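PDB 3R1W: carbonic anhydrase from Unidentified, which probably catalyses the reversible hydration of carbon dioxide to bicarbonate and a proton, as a trimer of hexapeptide-repeat subunits. Local coordinates for residues B[113-118]-B[131-136]; B[145-150]-B[157-162]; B[43-48]-B[173-178]; B[136-141]-B[151-156]. All blocks are in the same frame, centred on the assembly; numbering follows the deposited sequence.

Contact 1: residues B[113-118]-B[131-136]; sequences IGMKSM and VAAGAT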
loop_
_atom_site.group_PDB
_atom_site.type_symbol
_atom_site.label_atom_id
_atom_site.label_comp_id
_atom_site.label_asym_id
_atom_site.label_seq_id
_atom_site.Cartn_x
_atom_site.Cartn_y
_atom_site.Cartn_z
ATOM N N ILE B 113 -11.853 0.300 11.045
ATOM C CA ILE B 113 -10.881 -0.629 10.478
ATOM C C ILE B 113 -9.515 0.054 10.477
ATOM O O ILE B 113 -9.311 1.030 9.767
ATOM C CB ILE B 113 -11.293 -1.090 9.065
ATOM C CG1 ILE B 113 -12.566 -1.944 9.150
ATOM C CG2 ILE B 113 -10.175 -1.907 8.406
ATOM C CD1 ILE B 113 -13.407 -1.874 7.935
ATOM N N GLY B 114 -8.594 -0.441 11.303
ATOM C CA GLY B 114 -7.300 0.203 11.470
ATOM C C GLY B 114 -6.472 0.250 10.205
ATOM O O GLY B 114 -6.629 -0.578 9.302
ATOM N N MET B 115 -5.566 1.217 10.135
ATOM C CA MET B 115 -4.702 1.311 8.965
ATOM C C MET B 115 -3.890 0.029 8.793
ATOM O O MET B 115 -3.452 -0.585 9.766
ATOM C CB MET B 115 -3.785 2.538 9.047
ATOM C CG MET B 115 -3.047 2.671 10.352
ATOM S SD MET B 115 -2.198 4.272 10.518
ATOM C CE MET B 115 -1.531 3.999 12.162
ATOM N N LYS B 116 -3.730 -0.386 7.542
ATOM C CA LYS B 116 -2.879 -1.511 7.205
ATOM C C LYS B 116 -3.481 -2.851 7.626
ATOM O O LYS B 116 -2.803 -3.878 7.571
ATOM C CB LYS B 116 -1.516 -1.325 7.873
ATOM C CG LYS B 116 -0.403 -2.112 7.259
ATOM C CD LYS B 116 0.072 -1.428 6.017
ATOM C CE LYS B 116 1.556 -1.097 6.099
ATOM N NZ LYS B 116 2.017 -0.626 4.764
ATOM N N SER B 117 -4.742 -2.851 8.050
ATOM C CA SER B 117 -5.390 -4.113 8.378
ATOM C C SER B 117 -5.905 -4.776 7.105
ATOM O O SER B 117 -5.999 -4.139 6.052
ATOM C CB SER B 117 -6.504 -3.929 9.410
ATOM O OG SER B 117 -7.577 -3.175 8.896
ATOM N N MET B 118 -6.223 -6.060 7.208
ATOM C CA MET B 118 -6.658 -6.838 6.057
ATOM C C MET B 118 -7.844 -7.698 6.471
ATOM O O MET B 118 -7.777 -8.410 7.471
ATOM C CB MET B 118 -5.502 -7.711 5.546
ATOM C CG MET B 118 -5.892 -8.637 4.411
ATOM S SD MET B 118 -4.465 -9.274 3.506
ATOM C CE MET B 118 -3.931 -7.842 2.617
ATOM N N VAL B 131 -11.223 -2.944 14.603
ATOM C CA VAL B 131 -10.160 -3.807 14.090
ATOM C C VAL B 131 -8.867 -3.014 14.189
ATOM O O VAL B 131 -8.708 -1.972 13.543
ATOM C CB VAL B 131 -10.413 -4.252 12.626
ATOM C CG1 VAL B 131 -9.252 -5.128 12.110
ATOM C CG2 VAL B 131 -11.737 -5.003 12.519
ATOM N N ALA B 132 -7.961 -3.489 15.036
ATOM C CA ALA B 132 -6.725 -2.760 15.323
ATOM C C ALA B 132 -5.878 -2.644 14.077
ATOM O O ALA B 132 -5.934 -3.510 13.193
ATOM C CB ALA B 132 -5.941 -3.455 16.427
ATOM N N ALA B 133 -5.084 -1.581 14.015
ATOM C CA ALA B 133 -4.160 -1.385 12.905
ATOM C C ALA B 133 -3.307 -2.632 12.681
ATOM O O ALA B 133 -2.806 -3.228 13.630
ATOM C CB ALA B 133 -3.271 -0.170 13.174
ATOM N N GLY B 134 -3.143 -3.023 11.421
ATOM C CA GLY B 134 -2.270 -4.133 11.078
ATOM C C GLY B 134 -2.853 -5.524 11.277
ATOM O O GLY B 134 -2.163 -6.522 11.049
ATOM N N ALA B 135 -4.121 -5.601 11.665
ATOM C CA ALA B 135 -4.746 -6.900 11.917
ATOM C C ALA B 135 -5.053 -7.637 10.622
ATOM O O ALA B 135 -5.261 -7.020 9.580
ATOM C CB ALA B 135 -6.017 -6.735 12.729
ATOM N N THR B 136 -5.081 -8.964 10.692
ATOM C CA THR B 136 -5.602 -9.747 9.577
ATOM C C THR B 136 -6.780 -10.589 10.042
ATOM O O THR B 136 -6.625 -11.498 10.865
ATOM C CB THR B 136 -4.550 -10.679 8.968
ATOM O OG1 THR B 136 -3.449 -9.912 8.471
ATOM C CG2 THR B 136 -5.165 -11.477 7.829
#

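Contact 2: residues B[145-150]-B[157-162]; sequences SGFVYM and VRPITE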
loop_
_atom_site.group_PDB
_atom_site.type_symbol
_atom_site.label_atom_id
_atom_site.label_comp_id
_atom_site.label_asym_id
_atom_site.label_seq_id
_atom_site.Cartn_x
_atom_site.Cartn_y
_atom_site.Cartn_z
ATOM N N SER B 145 -20.069 -7.987 17.676
ATOM C CA SER B 145 -20.357 -6.602 18.016
ATOM C C SER B 145 -19.843 -6.201 19.402
ATOM O O SER B 145 -19.966 -6.956 20.370
ATOM C CB SER B 145 -21.863 -6.344 17.922
ATOM O OG SER B 145 -22.152 -4.964 18.043
ATOM N N GLY B 146 -19.256 -5.008 19.482
ATOM C CA GLY B 146 -18.883 -4.416 20.756
ATOM C C GLY B 146 -17.522 -4.847 21.257
ATOM O O GLY B 146 -17.221 -4.711 22.444
ATOM N N PHE B 147 -16.681 -5.354 20.357
ATOM C CA PHE B 147 -15.358 -5.819 20.759
ATOM C C PHE B 147 -14.225 -5.241 19.932
ATOM O O PHE B 147 -14.424 -4.807 18.800
ATOM C CB PHE B 147 -15.272 -7.344 20.717
ATOM C CG PHE B 147 -16.063 -8.019 21.793
ATOM C CD1 PHE B 147 -17.382 -8.373 21.580
ATOM C CD2 PHE B 147 -15.486 -8.279 23.026
ATOM C CE1 PHE B 147 -18.119 -8.989 22.582
ATOM C CE2 PHE B 147 -16.212 -8.900 24.029
ATOM C CZ PHE B 147 -17.531 -9.254 23.808
ATOM N N VAL B 148 -13.039 -5.245 20.532
ATOM C CA VAL B 148 -11.805 -4.890 19.857
ATOM C C VAL B 148 -11.098 -6.169 19.433
ATOM O O VAL B 148 -10.937 -7.097 20.230
ATOM C CB VAL B 148 -10.859 -4.110 20.790
ATOM C CG1 VAL B 148 -9.542 -3.833 20.091
ATOM C CG2 VAL B 148 -11.509 -2.813 21.248
ATOM N N TYR B 149 -10.680 -6.224 18.175
ATOM C CA TYR B 149 -9.925 -7.362 17.665
ATOM C C TYR B 149 -8.537 -6.926 17.225
ATOM O O TYR B 149 -8.377 -5.851 16.655
ATOM C CB TYR B 149 -10.672 -8.007 16.500
ATOM C CG TYR B 149 -11.875 -8.821 16.933
ATOM C CD1 TYR B 149 -13.107 -8.213 17.193
ATOM C CD2 TYR B 149 -11.776 -10.204 17.083
ATOM C CE1 TYR B 149 -14.202 -8.968 17.589
ATOM C CE2 TYR B 149 -12.863 -10.960 17.482
ATOM C CZ TYR B 149 -14.069 -10.344 17.728
ATOM O OH TYR B 149 -15.146 -11.114 18.119
ATOM N N MET B 150 -7.537 -7.762 17.472
ATOM C CA MET B 150 -6.159 -7.426 17.145
ATOM C C MET B 150 -5.352 -8.669 16.778
ATOM O O MET B 150 -5.617 -9.749 17.277
ATOM C CB MET B 150 -5.507 -6.705 18.331
ATOM C CG MET B 150 -4.062 -6.334 18.175
ATOM S SD MET B 150 -3.524 -5.179 19.465
ATOM C CE MET B 150 -4.626 -3.796 19.182
ATOM N N VAL B 157 -9.853 -9.092 21.902
ATOM C CA VAL B 157 -8.987 -8.555 22.948
ATOM C C VAL B 157 -9.793 -8.159 24.180
ATOM O O VAL B 157 -9.472 -8.555 25.301
ATOM C CB VAL B 157 -8.239 -7.302 22.467
ATOM C CG1 VAL B 157 -7.386 -6.731 23.592
ATOM C CG2 VAL B 157 -7.394 -7.621 21.246
ATOM N N ARG B 158 -10.841 -7.374 23.957
ATOM C CA ARG B 158 -11.660 -6.837 25.044
ATOM C C ARG B 158 -12.894 -6.167 24.469
ATOM O O ARG B 158 -12.943 -5.876 23.277
ATOM C CB ARG B 158 -10.868 -5.803 25.839
ATOM C CG ARG B 158 -10.360 -4.643 24.994
ATOM C CD ARG B 158 -9.785 -3.520 25.845
ATOM N NE ARG B 158 -9.178 -2.480 25.020
ATOM C CZ ARG B 158 -9.857 -1.481 24.462
ATOM N NH1 ARG B 158 -11.169 -1.383 24.649
ATOM N NH2 ARG B 158 -9.227 -0.580 23.720
ATOM N N PRO B 159 -13.905 -5.913 25.315
ATOM C CA PRO B 159 -15.024 -5.106 24.823
ATOM C C PRO B 159 -14.589 -3.665 24.602
ATOM O O PRO B 159 -13.585 -3.225 25.162
ATOM C CB PRO B 159 -16.051 -5.183 25.961
ATOM C CG PRO B 159 -15.300 -5.685 27.154
ATOM C CD PRO B 159 -14.169 -6.503 26.639
ATOM N N ILE B 160 -15.337 -2.932 23.789
ATOM C CA ILE B 160 -15.033 -1.523 23.596
ATOM C C ILE B 160 -15.492 -0.698 24.800
ATOM O O ILE B 160 -16.406 -1.098 25.528
ATOM C CB ILE B 160 -15.695 -0.981 22.330
ATOM C CG1 ILE B 160 -17.219 -1.085 22.446
ATOM C CG2 ILE B 160 -15.176 -1.739 21.112
ATOM C CD1 ILE B 160 -17.974 -0.347 21.341
ATOM N N THR B 161 -14.842 0.450 24.987
ATOM C CA THR B 161 -15.204 1.420 26.022
ATOM C C THR B 161 -16.367 2.290 25.547
ATOM O O THR B 161 -16.735 2.253 24.373
ATOM C CB THR B 161 -14.018 2.338 26.353
ATOM O OG1 THR B 161 -13.626 3.071 25.181
ATOM C CG2 THR B 161 -12.829 1.523 26.852
ATOM N N GLU B 162 -16.942 3.078 26.454
ATOM C CA GLU B 162 -18.027 3.979 26.080
ATOM C C GLU B 162 -17.496 5.082 25.170
ATOM O O GLU B 162 -18.183 5.521 24.244
ATOM C CB GLU B 162 -18.703 4.579 27.322
#

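Contact 3: residues B[43-48]-B[173-178]; sequences DCSVWP and GNYVRL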
loop_
_atom_site.group_PDB
_atom_site.type_symbol
_atom_site.label_atom_id
_atom_site.label_comp_id
_atom_site.label_asym_id
_atom_site.label_seq_id
_atom_site.Cartn_x
_atom_site.Cartn_y
_atom_site.Cartn_z
ATOM N N ASP B 43 -22.303 11.188 1.538
ATOM C CA ASP B 43 -21.242 11.660 2.427
ATOM C C ASP B 43 -20.044 10.716 2.555
ATOM O O ASP B 43 -19.226 10.887 3.461
ATOM C CB ASP B 43 -21.796 12.003 3.828
ATOM C CG ASP B 43 -22.620 13.284 3.839
ATOM O OD1 ASP B 43 -22.229 14.262 3.165
ATOM O OD2 ASP B 43 -23.668 13.314 4.528
ATOM N N CYS B 44 -19.942 9.726 1.664
ATOM C CA CYS B 44 -18.768 8.866 1.651
ATOM C C CYS B 44 -17.589 9.654 1.118
ATOM O O CYS B 44 -17.755 10.695 0.489
ATOM C CB CYS B 44 -18.982 7.641 0.775
ATOM S SG CYS B 44 -19.907 6.328 1.572
ATOM N N SER B 45 -16.392 9.158 1.398
ATOM C CA SER B 45 -15.186 9.834 0.947
ATOM C C SER B 45 -14.146 8.799 0.577
ATOM O O SER B 45 -13.929 7.837 1.304
ATOM C CB SER B 45 -14.648 10.758 2.040
ATOM O OG SER B 45 -14.380 10.072 3.246
ATOM N N VAL B 46 -13.517 9.002 -0.572
ATOM C CA VAL B 46 -12.494 8.092 -1.047
ATOM C C VAL B 46 -11.256 8.926 -1.297
ATOM O O VAL B 46 -11.278 9.867 -2.083
ATOM C CB VAL B 46 -12.922 7.367 -2.324
ATOM C CG1 VAL B 46 -11.830 6.389 -2.749
ATOM C CG2 VAL B 46 -14.243 6.616 -2.094
ATOM N N TRP B 47 -10.180 8.557 -0.610
ATOM C CA TRP B 47 -9.019 9.419 -0.417
ATOM C C TRP B 47 -7.890 9.088 -1.394
ATOM O O TRP B 47 -8.000 8.129 -2.159
ATOM C CB TRP B 47 -8.596 9.326 1.052
ATOM C CG TRP B 47 -9.692 9.883 1.900
ATOM C CD1 TRP B 47 -10.775 9.200 2.411
ATOM C CD2 TRP B 47 -9.874 11.253 2.268
ATOM N NE1 TRP B 47 -11.594 10.065 3.098
ATOM C CE2 TRP B 47 -11.064 11.329 3.026
ATOM C CE3 TRP B 47 -9.134 12.424 2.045
ATOM C CZ2 TRP B 47 -11.528 12.530 3.562
ATOM C CZ3 TRP B 47 -9.595 13.612 2.574
ATOM C CH2 TRP B 47 -10.781 13.656 3.332
ATOM N N PRO B 48 -6.826 9.914 -1.413
ATOM C CA PRO B 48 -5.851 9.728 -2.490
ATOM C C PRO B 48 -5.325 8.314 -2.649
ATOM O O PRO B 48 -4.980 7.635 -1.676
ATOM C CB PRO B 48 -4.720 10.687 -2.100
ATOM C CG PRO B 48 -5.438 11.807 -1.420
ATOM C CD PRO B 48 -6.538 11.125 -0.620
ATOM N N GLY B 173 -17.940 11.378 11.529
ATOM C CA GLY B 173 -18.418 12.739 11.336
ATOM C C GLY B 173 -17.275 13.702 11.059
ATOM O O GLY B 173 -17.406 14.623 10.261
ATOM N N ASN B 174 -16.146 13.497 11.730
ATOM C CA ASN B 174 -14.974 14.331 11.480
ATOM C C ASN B 174 -14.502 14.167 10.043
ATOM O O ASN B 174 -14.066 15.129 9.418
ATOM C CB ASN B 174 -13.837 13.985 12.435
ATOM C CG ASN B 174 -12.616 14.868 12.211
ATOM O OD1 ASN B 174 -12.695 16.092 12.341
ATOM N ND2 ASN B 174 -11.494 14.259 11.864
ATOM N N TYR B 175 -14.597 12.947 9.513
ATOM C CA TYR B 175 -14.186 12.712 8.125
ATOM C C TYR B 175 -15.182 13.274 7.106
ATOM O O TYR B 175 -14.793 13.670 6.004
ATOM C CB TYR B 175 -13.841 11.234 7.855
ATOM C CG TYR B 175 -12.341 11.053 7.723
ATOM C CD1 TYR B 175 -11.746 10.933 6.473
ATOM C CD2 TYR B 175 -11.520 11.058 8.848
ATOM C CE1 TYR B 175 -10.367 10.795 6.346
ATOM C CE2 TYR B 175 -10.140 10.928 8.733
ATOM C CZ TYR B 175 -9.574 10.799 7.475
ATOM O OH TYR B 175 -8.211 10.659 7.341
ATOM N N VAL B 176 -16.458 13.324 7.478
ATOM C CA VAL B 176 -17.449 14.012 6.643
ATOM C C VAL B 176 -17.103 15.501 6.535
ATOM O O VAL B 176 -17.112 16.082 5.443
ATOM C CB VAL B 176 -18.889 13.812 7.175
ATOM C CG1 VAL B 176 -19.868 14.767 6.472
ATOM C CG2 VAL B 176 -19.327 12.357 7.000
ATOM N N ARG B 177 -16.795 16.128 7.667
ATOM C CA ARG B 177 -16.389 17.524 7.648
ATOM C C ARG B 177 -15.098 17.736 6.857
ATOM O O ARG B 177 -14.968 18.726 6.139
ATOM C CB ARG B 177 -16.258 18.091 9.070
ATOM C CG ARG B 177 -17.591 18.270 9.784
ATOM C CD ARG B 177 -17.426 19.075 11.069
ATOM N NE ARG B 177 -16.484 18.443 11.989
ATOM C CZ ARG B 177 -16.817 17.485 12.849
ATOM N NH1 ARG B 177 -18.070 17.052 12.902
ATOM N NH2 ARG B 177 -15.901 16.959 13.653
ATOM N N LEU B 178 -14.154 16.801 6.979
ATOM C CA LEU B 178 -12.865 16.919 6.299
ATOM C C LEU B 178 -13.074 16.793 4.799
ATOM O O LEU B 178 -12.508 17.544 3.995
ATOM C CB LEU B 178 -11.915 15.818 6.772
ATOM C CG LEU B 178 -10.518 15.881 6.161
ATOM C CD1 LEU B 178 -9.863 17.238 6.467
ATOM C CD2 LEU B 178 -9.668 14.711 6.680
#

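Contact 4: residues B[136-141]-B[151-156]; sequences TVSPGK and GTPAKK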
loop_
_atom_site.group_PDB
_atom_site.type_symbol
_atom_site.label_atom_id
_atom_site.label_comp_id
_atom_site.label_asym_id
_atom_site.label_seq_id
_atom_site.Cartn_x
_atom_site.Cartn_y
_atom_site.Cartn_z
ATOM N N THR B 136 -5.081 -8.964 10.692
ATOM C CA THR B 136 -5.602 -9.747 9.577
ATOM C C THR B 136 -6.780 -10.589 10.042
ATOM O O THR B 136 -6.625 -11.498 10.865
ATOM C CB THR B 136 -4.550 -10.679 8.968
ATOM O OG1 THR B 136 -3.449 -9.912 8.471
ATOM C CG2 THR B 136 -5.165 -11.477 7.829
ATOM N N VAL B 137 -7.956 -10.278 9.509
ATOM C CA VAL B 137 -9.168 -11.025 9.820
ATOM C C VAL B 137 -9.308 -12.135 8.794
ATOM O O VAL B 137 -9.532 -11.874 7.614
ATOM C CB VAL B 137 -10.406 -10.107 9.794
ATOM C CG1 VAL B 137 -11.684 -10.884 10.110
ATOM C CG2 VAL B 137 -10.222 -8.955 10.784
ATOM N N SER B 138 -9.192 -13.374 9.260
ATOM C CA SER B 138 -9.109 -14.539 8.382
ATOM C C SER B 138 -10.389 -14.774 7.575
ATOM O O SER B 138 -11.458 -14.312 7.950
ATOM C CB SER B 138 -8.786 -15.785 9.214
ATOM O OG SER B 138 -7.542 -15.654 9.876
ATOM N N PRO B 139 -10.281 -15.510 6.461
ATOM C CA PRO B 139 -11.478 -15.782 5.661
ATOM C C PRO B 139 -12.552 -16.457 6.515
ATOM O O PRO B 139 -12.255 -17.421 7.235
ATOM C CB PRO B 139 -10.966 -16.748 4.586
ATOM C CG PRO B 139 -9.501 -16.451 4.489
ATOM C CD PRO B 139 -9.078 -16.134 5.888
ATOM N N GLY B 140 -13.776 -15.934 6.449
ATOM C CA GLY B 140 -14.908 -16.531 7.140
ATOM C C GLY B 140 -15.033 -16.162 8.607
ATOM O O GLY B 140 -15.996 -16.550 9.272
ATOM N N LYS B 141 -14.062 -15.410 9.115
ATOM C CA LYS B 141 -14.060 -15.024 10.530
ATOM C C LYS B 141 -15.185 -14.039 10.864
ATOM O O LYS B 141 -15.400 -13.059 10.143
ATOM C CB LYS B 141 -12.696 -14.433 10.906
ATOM C CG LYS B 141 -12.611 -13.855 12.319
ATOM C CD LYS B 141 -12.412 -14.944 13.360
ATOM C CE LYS B 141 -12.318 -14.352 14.762
ATOM N NZ LYS B 141 -12.202 -15.417 15.785
ATOM N N GLY B 151 -4.365 -8.499 15.908
ATOM C CA GLY B 151 -3.406 -9.554 15.634
ATOM C C GLY B 151 -3.547 -10.218 14.277
ATOM O O GLY B 151 -4.433 -9.870 13.482
ATOM N N THR B 152 -2.656 -11.176 14.024
ATOM C CA THR B 152 -2.655 -11.952 12.791
ATOM C C THR B 152 -2.454 -13.413 13.159
ATOM O O THR B 152 -1.328 -13.841 13.425
ATOM C CB THR B 152 -1.529 -11.500 11.824
ATOM O OG1 THR B 152 -0.250 -11.681 12.443
ATOM C CG2 THR B 152 -1.691 -10.028 11.447
ATOM N N PRO B 153 -3.549 -14.188 13.188
ATOM C CA PRO B 153 -4.905 -13.763 12.829
ATOM C C PRO B 153 -5.586 -12.979 13.949
ATOM O O PRO B 153 -5.238 -13.122 15.124
ATOM C CB PRO B 153 -5.630 -15.093 12.605
ATOM C CG PRO B 153 -4.955 -16.025 13.536
ATOM C CD PRO B 153 -3.499 -15.623 13.528
ATOM N N ALA B 154 -6.557 -12.157 13.577
ATOM C CA ALA B 154 -7.212 -11.275 14.535
ATOM C C ALA B 154 -7.980 -12.072 15.575
ATOM O O ALA B 154 -8.705 -13.021 15.243
ATOM C CB ALA B 154 -8.126 -10.301 13.818
ATOM N N LYS B 155 -7.799 -11.694 16.837
ATOM C CA LYS B 155 -8.476 -12.346 17.953
ATOM C C LYS B 155 -9.118 -11.309 18.877
ATOM O O LYS B 155 -8.665 -10.160 18.948
ATOM C CB LYS B 155 -7.487 -13.204 18.742
ATOM C CG LYS B 155 -7.081 -14.496 18.051
ATOM N N LYS B 156 -10.171 -11.715 19.584
ATOM C CA LYS B 156 -10.856 -10.810 20.504
ATOM C C LYS B 156 -9.910 -10.394 21.628
ATOM O O LYS B 156 -9.238 -11.238 22.223
ATOM C CB LYS B 156 -12.112 -11.473 21.078
ATOM C CG LYS B 156 -12.945 -10.557 21.955
ATOM C CD LYS B 156 -14.054 -11.323 22.668
ATOM C CE LYS B 156 -15.110 -11.813 21.697
ATOM N NZ LYS B 156 -16.168 -12.610 22.390
HETATM O O HOH W 1 -9.127 -13.675 12.285
HETATM O O HOH W 2 -11.592 -14.477 18.676
HETATM O O HOH W 3 -9.132 -15.846 15.152
#

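Contact 1: residues B[113-118]-B[131-136]
Gly114 fits against Ala133, their CA atoms 3.8 Å apart, because it has no side chain; a beta carbon on Gly114 would fall 2.3 Å from Ala133 N. Three backbone hydrogen bonds clasp the corners together: Gly114 N to Val131 O, Gly134 N to Met115 O, and Met118 N to Ala135 O at 2.7 Å. Ala133, its methyl short enough to fit beside Met115, sets CB 3.4 Å from Met115 O. These are stacked type II turns, Gly114 to Ser117 on Ala132 to Ala135, at the same corner of successive coils of the left-handed parallel beta-helix built by hexapeptide repeats. The third turn position takes a positive phi, easy for Gly134 (80°) and adopted too by Lys116, whose NZ reaches Gln99 of its own chain and the Gln99 carbonyl of a second subunit. Behind the bonds stands Ser117. Its OG, placed between backbone N and carbonyl carbon (chi1 66°), curls back to a lone pair of Gly114 O at 2.8 Å, while Ser117 CB packs 4.0 Å from Val131 CG1. With an alanine here the second donor to Gly114 O is gone, and the corner would probably be held less firmly, by the longer Ser117 N bond alone.

Contact 2: residues B[145-150]-B[157-162]
Val148 lies across from Arg158 and Ile160, and its side chain can be followed outward. Val148 CB sits 3.7 Å from Arg158 O, the acceptor of the nearly straight bond (177°) from Val148 N. Of the two branches, CG1 approaches Val157 CB loosely. Val148 CG2, beside the backbone N, does more: it touches Ile160 CG2 at 3.8 Å and lies 3.6 Å above one face of the Arg158 guanidinium, toward its rim, beta-branching giving each neighbour a methyl. With CG between its backbone N and carbonyl carbon (chi1 58°) and the chain extended beyond, Arg158 brings its guanidinium over Val148; NH1 turns back to Pro159 O at 3.1 Å, and NH2 pairs with Glu164 of the following helix. If a serine stood in place of Arg158, Glu164 would probably lose its charged mate and Val148 CG2 its flat cover. Phe147 rests CE2 4.1 Å from Pro159 CD, a rigid partner for a flat ring. Val157 N to Val148 O continues the antiparallel pairing of the hairpin ending the beta-helix, and Ile160 N to Gly146 O extends it just past the strands. Main-chain bonds thus fix the register, apolar groups pack on the valine, and the guanidinium, its rim charged, probably ties the hairpin to helix 162-184.

Contact 3: residues B[43-48]-B[173-178]
The long C-terminal helix lies along one side of the beta-helix, and here Tyr175, Val176 and Leu178 from it pack on Trp47, Ser45 and Asp43 of an early coil. Trp47 and Tyr175 form an offset edge-to-face pair: the tyrosine turns its edge toward the indole face, with the planes at 80° and the centroid of the indole six-membered ring 5.1 Å from that of the Tyr175 ring. Tyr175 CE1 stands 3.2 Å above the indole plane, near the rim, and Tyr175 CD1 comes 3.3 Å from Trp47 CZ2. An indole gives the helix a broad, flat bed, and a tyrosine adds a polar tip: its OH bonds to Arg53 of a second subunit, an arginine that also makes a cation-pi contact with Trp47. The Tyr175 chi1 of -106° lies off the usual staggered values, consistent with a ring turned to suit both partners. Leu178, branched at CG, brings that carbon 3.6 Å from Trp47 CH2. The indole's one polar atom is provided for, since Trp47 NE1 donates to Ser45 OG at 2.8 Å, with the hydroxyl tilted 28° out of the ring plane; this bond probably steadies the ring's rotation. On the neighbouring flank of the helix, Val176 CG2 meets Asp43 CB at 4.0 Å, while Asp43 OD1 binds Lys179 and Arg25, so the aspartate seems to join apolar cover to charge at the margin. In this protein Tyr175 extends the contact to a second subunit; a C-terminal helix laid along a left-handed beta-helix is characteristic of trimeric gamma-class carbonic anhydrases.

Contact 4: residues B[136-141]-B[151-156]
Thr136 and Ala154 bury more surface than any other residues of the contact, with Thr152 and Pro153 wedged beside them. Both backbone polar groups of Thr136 are engaged: Thr136 N donates to Gly151 O at 3.0 Å, and Thr136 O receives Ala154 N at 2.8 Å. A regular parallel pair would have used the residue after Thr152 as the donor, but that is Pro153, which has no N-H, so the chain makes its next bond one residue later. Thr152 lays its methyl on the threonine opposite, CG2 3.5 Å from Thr136 OG1; a chi1 of 61° sets that methyl beside its own backbone N, on the side of Thr136. Ala154 points CB toward residues 136-141, 3.9 Å from Val137 CG2, where a methyl fits closely against the buried valine. This is where the last coil of the left-handed beta-helix gives way to the terminal hairpin, through Gly-Thr-Pro-Ala-Lys, a form of the Gly-x-Pro-Ala sequence that commonly follows the hexapeptide repeats. The cis peptide before Pro153 bends the chain there, and Gly151 supplies a backbone shape (phi 108°) hard for other residues to adopt. Pro153 CB packs against Ser138 OG at 3.4 Å. Farther out, water does the joining. Ala154 O accepts from two waters: one is bonded by Ser138 N and the other by Lys141 NZ, at 3.2 Å. Lys141, long and flexible enough to bridge through water, bends at chi2, carries CE past the same carbonyl and also reaches a water that accepts from Lys156 N.

Overall arrangement
Contacts 1, 4 and 2 cluster at the C-terminal end of the beta-helix, with centres 10 Å apart for contacts 1 and 4 and 14 Å for contact 2 with either. Contact 1 closes first along the chain and shares Thr136 with contact 4, whose segments then alternate with those of contact 2 through strand 155-159. Ala132 N probably bonds to Tyr149 O, stacking contact 1 on contact 2. Contact 3 stands apart, 27 Å from contact 4 and on the opposite side of the chain's centre; its long loop encloses the others. Helix 162-184 follows strand 155-159 and runs back along the coils, so the terminal hairpin leads into the element that packs on an early coil.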